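Local coordinates for repeat Five Residue (Rfr) protein or pentapeptide repeat protein (Cyanothece, PDB 2O6W) that is of unknown function but folds as a pentapeptide-repeat right-handed quadrilateral beta helix, built from successive stacked coils, at residues Ala101-Asn112 with Ala121-Asn132. Residues are numbered along the deposited sequence; the frame is centred on the assembly and turned at random.
Sequences ANLQGANLENAN and ANLRGAILTGVN
Ala101-Asn112 and Ala121-Asn132 are matching parts of successive coils of the right-handed pentapeptide-repeat beta helix, with most residues set beside the one twenty places on. The backbones are joined by bonds such as Asn122 N to Ala101 O and, at 2.9 Å, Ile127 N to Ala106 O, and each segment makes two type II turns, such as Leu103 to Ala106 and Leu123 to Ala126.

Packing is tight on the inner side, where leucines and small residues fill the core. Leu103 and Leu123 lie alongside each other, pointing the same way, with Leu103 CD1 4.1 Å from Leu123 CD1. Ala126 CB sits 3.5 Å from Leu103 O. At the margin of this core Val131, bulkier than the matching Ala111, brings CG2 to 3.2 Å from Leu108 O.

The outer side is looser and polar. Asn122 lies alongside Asn102, an orientation set by its chi1 of 176°, which carries CG away from the backbone N; their amide planes are 14° apart, and Asn122 ND2 gives a weak bond to Asn102 OD1 while reaching Gln104 OE1 at 3.3 Å. Its OD1 accepts from Arg124 N in an Asx turn; the guanidinium of Arg124 has its main partner in Glu142. Replacing Asn122 by alanine is likely to leave Gln104 OE1 and Asn102 OD1 without the ND2 donor and Arg124 N without its Asx-turn acceptor. Farther along, one water links Glu109 OE2 to Thr129 OG1, and a second donates to Gly130 O at 2.9 Å and to Asn110 OD1 at 3.3 Å.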
loop_
_atom_site.group_PDB
_atom_site.type_symbol
_atom_site.label_atom_id
_atom_site.label_comp_id
_atom_site.label_asym_id
_atom_site.label_seq_id
_atom_site.Cartn_x
_atom_site.Cartn_y
_atom_site.Cartn_z
ATOM N N ALA A 101 -6.541 8.320 -2.816
ATOM C CA ALA A 101 -6.918 6.942 -2.518
ATOM C C ALA A 101 -8.141 6.873 -1.613
ATOM O O ALA A 101 -8.365 7.744 -0.784
ATOM C CB ALA A 101 -5.756 6.202 -1.864
ATOM N N ASN A 102 -8.937 5.830 -1.784
ATOM C CA ASN A 102 -10.115 5.653 -0.955
ATOM C C ASN A 102 -9.796 4.555 0.063
ATOM O O ASN A 102 -9.850 3.367 -0.262
ATOM C CB ASN A 102 -11.310 5.255 -1.821
ATOM C CG ASN A 102 -12.576 5.068 -1.011
ATOM O OD1 ASN A 102 -12.614 5.392 0.174
ATOM N ND2 ASN A 102 -13.623 4.549 -1.649
ATOM N N LEU A 103 -9.458 4.960 1.286
ATOM C CA LEU A 103 -9.106 4.016 2.347
ATOM C C LEU A 103 -10.198 3.869 3.411
ATOM O O LEU A 103 -9.912 3.556 4.566
ATOM C CB LEU A 103 -7.800 4.456 3.010
ATOM C CG LEU A 103 -6.551 4.427 2.126
ATOM C CD1 LEU A 103 -5.608 5.551 2.516
ATOM C CD2 LEU A 103 -5.870 3.081 2.261
ATOM N N GLN A 104 -11.449 4.070 3.011
ATOM C CA GLN A 104 -12.566 3.973 3.938
ATOM C C GLN A 104 -12.641 2.643 4.674
ATOM O O GLN A 104 -12.739 1.579 4.064
ATOM C CB GLN A 104 -13.872 4.231 3.202
ATOM C CG GLN A 104 -15.077 4.332 4.110
ATOM C CD GLN A 104 -16.298 4.827 3.362
ATOM O OE1 GLN A 104 -16.354 5.990 2.932
ATOM N NE2 GLN A 104 -17.281 3.943 3.183
ATOM N N GLY A 105 -12.591 2.725 6.000
ATOM C CA GLY A 105 -12.655 1.543 6.833
ATOM C C GLY A 105 -11.411 0.679 6.742
ATOM O O GLY A 105 -11.396 -0.442 7.243
ATOM N N ALA A 106 -10.360 1.195 6.115
ATOM C CA ALA A 106 -9.129 0.431 5.964
ATOM C C ALA A 106 -8.392 0.252 7.280
ATOM O O ALA A 106 -8.437 1.108 8.156
ATOM C CB ALA A 106 -8.215 1.105 4.955
ATOM N N ASN A 107 -7.710 -0.874 7.419
ATOM C CA ASN A 107 -6.954 -1.122 8.626
ATOM C C ASN A 107 -5.471 -0.866 8.348
ATOM O O ASN A 107 -4.850 -1.606 7.587
ATOM C CB ASN A 107 -7.186 -2.560 9.090
ATOM C CG ASN A 107 -6.305 -2.944 10.259
ATOM O OD1 ASN A 107 -5.965 -2.107 11.093
ATOM N ND2 ASN A 107 -5.945 -4.222 10.336
ATOM N N LEU A 108 -4.913 0.192 8.942
ATOM C CA LEU A 108 -3.492 0.508 8.748
ATOM C C LEU A 108 -2.698 0.409 10.046
ATOM O O LEU A 108 -1.633 1.004 10.170
ATOM C CB LEU A 108 -3.295 1.917 8.164
ATOM C CG LEU A 108 -3.890 2.217 6.787
ATOM C CD1 LEU A 108 -5.350 2.596 6.974
ATOM C CD2 LEU A 108 -3.153 3.355 6.105
ATOM N N GLU A 109 -3.202 -0.361 11.000
ATOM C CA GLU A 109 -2.534 -0.496 12.286
ATOM C C GLU A 109 -1.045 -0.842 12.213
ATOM O O GLU A 109 -0.632 -1.780 11.528
ATOM C CB GLU A 109 -3.276 -1.517 13.149
ATOM C CG GLU A 109 -2.707 -1.664 14.552
ATOM C CD GLU A 109 -3.706 -2.252 15.541
ATOM O OE1 GLU A 109 -4.339 -3.284 15.216
ATOM O OE2 GLU A 109 -3.846 -1.686 16.649
ATOM N N ASN A 110 -0.248 -0.060 12.930
ATOM C CA ASN A 110 1.198 -0.238 12.989
ATOM C C ASN A 110 1.883 -0.185 11.634
ATOM O O ASN A 110 2.994 -0.689 11.463
ATOM C CB ASN A 110 1.527 -1.548 13.680
ATOM C CG ASN A 110 1.042 -1.572 15.103
ATOM O OD1 ASN A 110 1.167 -0.581 15.819
ATOM N ND2 ASN A 110 0.486 -2.698 15.525
ATOM N N ALA A 111 1.213 0.425 10.671
ATOM C CA ALA A 111 1.766 0.559 9.340
ATOM C C ALA A 111 2.789 1.691 9.367
ATOM O O ALA A 111 2.709 2.586 10.203
ATOM C CB ALA A 111 0.654 0.881 8.351
ATOM N N ASN A 112 3.761 1.652 8.468
ATOM C CA ASN A 112 4.746 2.728 8.406
ATOM C C ASN A 112 4.381 3.615 7.199
ATOM O O ASN A 112 4.379 3.150 6.063
ATOM C CB ASN A 112 6.158 2.138 8.269
ATOM C CG ASN A 112 7.214 3.198 7.981
ATOM O OD1 ASN A 112 7.045 4.370 8.326
ATOM N ND2 ASN A 112 8.314 2.787 7.360
ATOM N N ALA A 121 -6.851 11.903 0.327
ATOM C CA ALA A 121 -7.231 10.527 0.568
ATOM C C ALA A 121 -8.414 10.475 1.532
ATOM O O ALA A 121 -8.571 11.350 2.386
ATOM C CB ALA A 121 -6.055 9.760 1.138
ATOM N N ASN A 122 -9.249 9.450 1.383
ATOM C CA ASN A 122 -10.407 9.265 2.252
ATOM C C ASN A 122 -10.085 8.276 3.375
ATOM O O ASN A 122 -9.918 7.080 3.131
ATOM C CB ASN A 122 -11.605 8.750 1.451
ATOM C CG ASN A 122 -12.813 8.459 2.332
ATOM O OD1 ASN A 122 -12.904 8.964 3.456
ATOM N ND2 ASN A 122 -13.751 7.660 1.826
ATOM N N LEU A 123 -10.007 8.781 4.605
ATOM C CA LEU A 123 -9.705 7.952 5.763
ATOM C C LEU A 123 -10.891 7.758 6.702
ATOM O O LEU A 123 -10.705 7.492 7.891
ATOM C CB LEU A 123 -8.539 8.548 6.550
ATOM C CG LEU A 123 -7.133 8.317 5.998
ATOM C CD1 LEU A 123 -7.049 8.767 4.554
ATOM C CD2 LEU A 123 -6.141 9.087 6.856
ATOM N N ARG A 124 -12.105 7.885 6.174
ATOM C CA ARG A 124 -13.309 7.712 6.981
ATOM C C ARG A 124 -13.407 6.304 7.542
ATOM O O ARG A 124 -13.405 5.333 6.790
ATOM C CB ARG A 124 -14.566 7.985 6.155
ATOM C CG ARG A 124 -14.792 9.431 5.801
ATOM C CD ARG A 124 -16.124 9.610 5.092
ATOM N NE ARG A 124 -16.352 11.007 4.743
ATOM C CZ ARG A 124 -15.829 11.612 3.681
ATOM N NH1 ARG A 124 -15.048 10.942 2.845
ATOM N NH2 ARG A 124 -16.073 12.898 3.465
ATOM N N GLY A 125 -13.496 6.199 8.863
ATOM C CA GLY A 125 -13.614 4.900 9.493
ATOM C C GLY A 125 -12.337 4.088 9.488
ATOM O O GLY A 125 -12.293 2.991 10.048
ATOM N N ALA A 126 -11.291 4.615 8.863
ATOM C CA ALA A 126 -10.014 3.903 8.799
ATOM C C ALA A 126 -9.346 3.877 10.161
ATOM O O ALA A 126 -9.526 4.795 10.956
ATOM C CB ALA A 126 -9.102 4.575 7.796
ATOM N N ILE A 127 -8.584 2.827 10.451
ATOM C CA ILE A 127 -7.910 2.779 11.740
ATOM C C ILE A 127 -6.401 3.005 11.553
ATOM O O ILE A 127 -5.731 2.242 10.861
ATOM C CB ILE A 127 -8.246 1.431 12.520
ATOM C CG1 ILE A 127 -7.018 0.542 12.651
ATOM C CG2 ILE A 127 -9.402 0.694 11.850
ATOM C CD1 ILE A 127 -6.233 0.823 13.898
ATOM N N LEU A 128 -5.874 4.079 12.148
ATOM C CA LEU A 128 -4.448 4.386 12.007
ATOM C C LEU A 128 -3.615 4.305 13.289
ATOM O O LEU A 128 -2.598 4.978 13.427
ATOM C CB LEU A 128 -4.259 5.762 11.351
ATOM C CG LEU A 128 -4.889 5.901 9.960
ATOM C CD1 LEU A 128 -6.301 6.432 10.119
ATOM C CD2 LEU A 128 -4.082 6.849 9.089
ATOM N N THR A 129 -4.042 3.448 14.205
ATOM C CA THR A 129 -3.357 3.239 15.473
ATOM C C THR A 129 -1.904 2.788 15.302
ATOM O O THR A 129 -1.618 1.880 14.524
ATOM C CB THR A 129 -4.081 2.169 16.294
ATOM O OG1 THR A 129 -5.466 2.505 16.391
ATOM C CG2 THR A 129 -3.487 2.067 17.681
ATOM N N GLY A 130 -0.999 3.415 16.051
ATOM C CA GLY A 130 0.410 3.063 15.987
ATOM C C GLY A 130 1.109 3.370 14.673
ATOM O O GLY A 130 2.216 2.895 14.433
ATOM N N VAL A 131 0.477 4.166 13.821
ATOM C CA VAL A 131 1.067 4.506 12.536
ATOM C C VAL A 131 2.188 5.542 12.625
ATOM O O VAL A 131 2.103 6.503 13.393
ATOM C CB VAL A 131 -0.001 5.042 11.563
ATOM C CG1 VAL A 131 0.665 5.629 10.338
ATOM C CG2 VAL A 131 -0.942 3.918 11.152
ATOM N N ASN A 132 3.243 5.338 11.840
ATOM C CA ASN A 132 4.363 6.281 11.805
ATOM C C ASN A 132 4.018 7.362 10.774
ATOM O O ASN A 132 4.060 7.116 9.572
ATOM C CB ASN A 132 5.664 5.557 11.419
ATOM C CG ASN A 132 6.843 6.514 11.243
ATOM O OD1 ASN A 132 6.829 7.638 11.753
ATOM N ND2 ASN A 132 7.869 6.065 10.535
HETATM O O HOH W 1 -6.558 0.075 17.225
HETATM O O HOH W 2 4.015 1.027 15.759
#